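Side-chain contacts in ribokinase (Cryptococcus neoformans var. grubii serotype A, PDB 6CW5), which probably phosphorylates D-ribose at O-5 with ATP and a divalent metal, most likely magnesium, to give D-ribose 5-phosphate and ADP: residues A179-E183 with F184-H188; C254-P257 with G258-V261. All blocks are in the same frame, centred on the assembly; numbering follows the deposited sequence. Where two conformers were deposited one is given.

Contact 1: A179-E183 with F184-H188; sequences AQLRE and FPWKH
Trp186 hands its indole N-H back to a carbonyl in the last turn of helix 178-183: NE1 donates to the carbonyl O of Leu181 over 3.0 Å, bending to 151° at the hydrogen. The oxygen sits at the edge of the indole, a little out of its plane, and the nitrogen arrives only 16° from the carbonyl plane. A second donor meets the same oxygen, since the backbone N of Phe184 lies 3.3 Å from Leu181 O, well above the carbonyl plane and not on a lone pair. Water 1 lies within hydrogen-bonding distance of two more carbonyl oxygens, 2.9 Å from Arg182 O and 2.7 Å from Phe184 O, and can bridge them.

One apolar pair adds to these bonds: Leu181 CD2 approaches Trp186 CZ2 at 4.1 Å, the two side chains meeting at a slant. Phe184 CB makes a separate van der Waals contact with Gln180 O at 3.4 Å. With CG of Phe184 anti to its backbone N (chi1 -164°), the benzyl ring is carried away from the helix and its CD2 atom lies over the centre of one indole face. Beyond the contact, Phe184 stacks on Phe170 and touches Leu153 and Leu156 of helix 149-161, whereas Leu181 and Trp186 pack on Leu202 of helix 196-205.

Pro185 centres an inverse gamma turn that redirects the chain toward strand 191-195 of the nine-stranded sheet. A carbonyl in the last turn of the helix is thus gripped by one backbone and one side-chain N-H, which helps to fix the rotation of the buried indole and ties the exit loop to helix 178-183.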
loop_
_atom_site.group_PDB
_atom_site.type_symbol
_atom_site.label_atom_id
_atom_site.label_comp_id
_atom_site.label_asym_id
_atom_site.label_seq_id
_atom_site.Cartn_x
_atom_site.Cartn_y
_atom_site.Cartn_z
ATOM N N ALA A 179 1.191 -1.996 16.893
ATOM C CA ALA A 179 -0.151 -1.986 16.311
ATOM C C ALA A 179 -0.152 -2.616 14.916
ATOM O O ALA A 179 -1.072 -3.361 14.553
ATOM C CB ALA A 179 -0.689 -0.550 16.272
ATOM N N GLN A 180 0.871 -2.331 14.119
ATOM C CA GLN A 180 0.953 -2.964 12.807
ATOM C C GLN A 180 1.037 -4.481 12.927
ATOM O O GLN A 180 0.417 -5.201 12.145
ATOM C CB GLN A 180 2.166 -2.430 12.054
ATOM C CG GLN A 180 1.965 -1.001 11.583
ATOM C CD GLN A 180 3.249 -0.359 11.100
ATOM O OE1 GLN A 180 4.359 -0.900 11.276
ATOM N NE2 GLN A 180 3.107 0.798 10.460
ATOM N N LEU A 181 1.831 -4.987 13.875
ATOM C CA LEU A 181 1.902 -6.433 14.073
ATOM C C LEU A 181 0.538 -6.997 14.449
ATOM O O LEU A 181 0.111 -8.034 13.917
ATOM C CB LEU A 181 2.944 -6.775 15.158
ATOM C CG LEU A 181 4.387 -6.406 14.787
ATOM C CD1 LEU A 181 5.238 -6.521 16.073
ATOM C CD2 LEU A 181 4.897 -7.368 13.703
ATOM N N ARG A 182 -0.182 -6.317 15.342
ATOM C CA ARG A 182 -1.480 -6.835 15.766
ATOM C C ARG A 182 -2.518 -6.821 14.660
ATOM O O ARG A 182 -3.482 -7.603 14.720
ATOM C CB ARG A 182 -2.019 -6.038 16.957
ATOM C CG ARG A 182 -1.219 -6.243 18.219
ATOM C CD ARG A 182 -1.867 -5.511 19.407
ATOM N NE ARG A 182 -1.714 -4.056 19.356
ATOM C CZ ARG A 182 -0.745 -3.393 19.981
ATOM N NH1 ARG A 182 0.188 -4.048 20.675
ATOM N NH2 ARG A 182 -0.696 -2.074 19.900
ATOM N N GLU A 183 -2.336 -5.987 13.641
ATOM C CA GLU A 183 -3.325 -5.876 12.567
ATOM C C GLU A 183 -2.887 -6.588 11.300
ATOM O O GLU A 183 -3.629 -6.584 10.314
ATOM C CB GLU A 183 -3.580 -4.390 12.264
ATOM C CG GLU A 183 -4.343 -3.713 13.417
ATOM C CD GLU A 183 -4.107 -2.221 13.501
ATOM O OE1 GLU A 183 -3.881 -1.598 12.441
ATOM O OE2 GLU A 183 -4.136 -1.685 14.638
ATOM N N PHE A 184 -1.687 -7.155 11.309
ATOM C CA PHE A 184 -1.124 -7.803 10.133
ATOM C C PHE A 184 -1.940 -9.037 9.749
ATOM O O PHE A 184 -2.438 -9.766 10.624
ATOM C CB PHE A 184 0.331 -8.150 10.448
ATOM C CG PHE A 184 1.172 -8.481 9.252
ATOM C CD1 PHE A 184 1.857 -7.476 8.565
ATOM C CD2 PHE A 184 1.333 -9.800 8.859
ATOM C CE1 PHE A 184 2.659 -7.778 7.475
ATOM C CE2 PHE A 184 2.157 -10.123 7.769
ATOM C CZ PHE A 184 2.808 -9.109 7.077
ATOM N N PRO A 185 -2.145 -9.284 8.438
ATOM C CA PRO A 185 -2.994 -10.408 7.997
ATOM C C PRO A 185 -2.235 -11.731 8.040
ATOM O O PRO A 185 -1.911 -12.330 7.026
ATOM C CB PRO A 185 -3.378 -9.992 6.574
ATOM C CG PRO A 185 -2.143 -9.259 6.095
ATOM C CD PRO A 185 -1.685 -8.453 7.305
ATOM N N TRP A 186 -1.916 -12.179 9.261
ATOM C CA TRP A 186 -1.164 -13.416 9.446
ATOM C C TRP A 186 -1.819 -14.604 8.764
ATOM O O TRP A 186 -1.124 -15.557 8.398
ATOM C CB TRP A 186 -1.020 -13.712 10.939
ATOM C CG TRP A 186 -0.271 -12.592 11.619
ATOM C CD1 TRP A 186 -0.793 -11.674 12.484
ATOM C CD2 TRP A 186 1.115 -12.261 11.460
ATOM N NE1 TRP A 186 0.188 -10.797 12.879
ATOM C CE2 TRP A 186 1.370 -11.135 12.275
ATOM C CE3 TRP A 186 2.174 -12.811 10.721
ATOM C CZ2 TRP A 186 2.643 -10.536 12.372
ATOM C CZ3 TRP A 186 3.439 -12.224 10.824
ATOM C CH2 TRP A 186 3.658 -11.091 11.640
ATOM N N LYS A 187 -3.145 -14.594 8.626
ATOM C CA LYS A 187 -3.785 -15.764 8.034
ATOM C C LYS A 187 -3.311 -16.032 6.615
ATOM O O LYS A 187 -3.448 -17.167 6.150
ATOM C CB LYS A 187 -5.309 -15.627 8.046
ATOM C CG LYS A 187 -5.832 -14.456 7.242
ATOM C CD LYS A 187 -7.332 -14.342 7.331
ATOM C CE LYS A 187 -7.817 -13.090 6.629
ATOM N NZ LYS A 187 -9.297 -12.980 6.706
ATOM N N HIS A 188 -2.771 -15.028 5.905
ATOM C CA HIS A 188 -2.306 -15.211 4.527
ATOM C C HIS A 188 -0.879 -15.710 4.437
ATOM O O HIS A 188 -0.420 -16.053 3.340
ATOM C CB HIS A 188 -2.391 -13.881 3.747
ATOM C CG HIS A 188 -3.792 -13.393 3.574
ATOM N ND1 HIS A 188 -4.823 -14.236 3.217
ATOM C CD2 HIS A 188 -4.339 -12.161 3.716
ATOM C CE1 HIS A 188 -5.946 -13.541 3.141
ATOM N NE2 HIS A 188 -5.676 -12.281 3.432
HETATM O O HOH W 1 -3.960 -9.714 12.796
#

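Contact 2: C254-P257 with G258-V261; sequences CYEP and GKEV
Gly258 meets the phenol of Tyr255 through its backbone: the N-H of Gly258 donates to Tyr255 OH over 2.9 Å and almost straight, at 167°. The tyrosine reaches it because its CG stands anti to the backbone N (chi1 170°), which carries the ring toward Gly258, so that its hydroxyl ends at the bend. Gly258 itself takes a positive phi of 82°, a conformation that favours glycine.

At Lys259 the backbone N donates to Glu256 O over 2.8 Å, closing a type II beta turn from Glu256 to Lys259 with Pro257 and Gly258 at its corners. The extended lysine chain slants across Glu256, its CD 3.6 Å from Glu256 CB, and NZ forms a salt bridge with Glu256 OE1 at 3.1 Å, coming from above the carboxylate plane. The carbonyl O of Lys259 faces the ring edge of Tyr255, 3.3 Å from CE1 and near the ring plane. This turn belongs to the hairpin connection between the antiparallel strands 252-255 and 262-264, which end the mixed sheet of the PfkB-type kinase fold.

The CB of Glu260 points away from residues 254-257, but its carbonyl takes part: water 2 donates to Glu260 O at 2.7 Å and accepts from Glu256 N, spanning the two arms of the loop. Val261 comes next, with CG2 3.8 Å from Tyr255 CD1, the two side chains crossing at about a right angle, and its CA making a C-H...O contact of 3.4 Å to Cys254 O. Both Tyr255 and Val261 also pack on Leu229 of helix 220-233, and the tyrosine ring meets His232 edge-to-face.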
loop_
_atom_site.group_PDB
_atom_site.type_symbol
_atom_site.label_atom_id
_atom_site.label_comp_id
_atom_site.label_asym_id
_atom_site.label_seq_id
_atom_site.Cartn_x
_atom_site.Cartn_y
_atom_site.Cartn_z
ATOM N N CYS A 254 12.485 -24.740 13.986
ATOM C CA CYS A 254 11.535 -24.823 12.886
ATOM C C CYS A 254 10.229 -25.384 13.430
ATOM O O CYS A 254 10.240 -26.345 14.211
ATOM C CB CYS A 254 12.104 -25.703 11.751
ATOM S SG CYS A 254 10.975 -26.088 10.378
ATOM N N TYR A 255 9.111 -24.782 13.026
ATOM C CA TYR A 255 7.799 -25.190 13.514
ATOM C C TYR A 255 6.804 -25.153 12.366
ATOM O O TYR A 255 6.597 -24.098 11.759
ATOM C CB TYR A 255 7.314 -24.278 14.656
ATOM C CG TYR A 255 5.867 -24.500 15.027
ATOM C CD1 TYR A 255 5.505 -25.569 15.835
ATOM C CD2 TYR A 255 4.866 -23.659 14.560
ATOM C CE1 TYR A 255 4.182 -25.790 16.173
ATOM C CE2 TYR A 255 3.541 -23.868 14.895
ATOM C CZ TYR A 255 3.209 -24.940 15.705
ATOM O OH TYR A 255 1.897 -25.173 16.053
ATOM N N GLU A 256 6.180 -26.293 12.083
ATOM C CA GLU A 256 4.980 -26.319 11.250
ATOM C C GLU A 256 3.746 -26.432 12.120
ATOM O O GLU A 256 3.768 -27.135 13.145
ATOM C CB GLU A 256 5.002 -27.491 10.255
ATOM C CG GLU A 256 6.206 -27.482 9.358
ATOM C CD GLU A 256 6.183 -28.644 8.399
ATOM O OE1 GLU A 256 6.751 -29.700 8.740
ATOM O OE2 GLU A 256 5.562 -28.500 7.327
ATOM N N PRO A 257 2.676 -25.740 11.735
ATOM C CA PRO A 257 1.457 -25.736 12.550
ATOM C C PRO A 257 1.068 -27.123 13.042
ATOM O O PRO A 257 0.945 -28.064 12.251
ATOM C CB PRO A 257 0.402 -25.177 11.588
ATOM C CG PRO A 257 1.180 -24.267 10.708
ATOM C CD PRO A 257 2.527 -24.934 10.508
ATOM N N GLY A 258 0.930 -27.251 14.356
ATOM C CA GLY A 258 0.495 -28.477 14.980
ATOM C C GLY A 258 1.575 -29.513 15.179
ATOM O O GLY A 258 1.287 -30.572 15.743
ATOM N N LYS A 259 2.804 -29.257 14.739
ATOM C CA LYS A 259 3.843 -30.272 14.823
ATOM C C LYS A 259 4.806 -29.949 15.968
ATOM O O LYS A 259 4.624 -28.983 16.716
ATOM C CB LYS A 259 4.588 -30.400 13.490
ATOM C CG LYS A 259 3.665 -30.795 12.336
ATOM C CD LYS A 259 4.472 -31.001 11.045
ATOM C CE LYS A 259 3.592 -31.401 9.849
ATOM N NZ LYS A 259 4.429 -31.754 8.647
ATOM N N GLU A 260 5.828 -30.795 16.122
ATOM C CA GLU A 260 6.903 -30.533 17.085
ATOM C C GLU A 260 7.810 -29.419 16.614
ATOM O O GLU A 260 8.153 -29.343 15.431
ATOM C CB GLU A 260 7.777 -31.760 17.274
ATOM C CG GLU A 260 7.092 -32.908 17.985
ATOM C CD GLU A 260 6.952 -32.666 19.463
ATOM O OE1 GLU A 260 7.665 -31.784 20.045
ATOM O OE2 GLU A 260 6.118 -33.365 20.042
ATOM N N VAL A 261 8.250 -28.582 17.554
ATOM C CA VAL A 261 9.310 -27.623 17.236
ATOM C C VAL A 261 10.597 -28.413 17.036
ATOM O O VAL A 261 11.023 -29.155 17.923
ATOM C CB VAL A 261 9.485 -26.587 18.353
ATOM C CG1 VAL A 261 10.739 -25.673 18.056
ATOM C CG2 VAL A 261 8.202 -25.756 18.561
HETATM O O HOH W 2 7.664 -28.641 12.846
#

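Both contacts join consecutive residues and border the same nine-stranded mixed sheet, with contact 1 preceding contact 2 along the chain. Their centres are 20 Å apart and their nearest atoms about 9 Å, so they do not touch. Residues 179-188 lead from helix 178-183 into the parallel strand 191-195, whereas residues 254-261 connect the antiparallel strands 252-255 and 262-264, the latter outermost within the chain. Strand 242-246 lies between strands 191-195 and 252-255. Asn195 and Thr246, seen to bind ADP, lie at the C-terminal ends of strands 191-195 and 242-246, and neither contact includes them. Gln180, whose OE1 accepts from Thr177 N, donates through NE2 to Thr130 O of the second subunit.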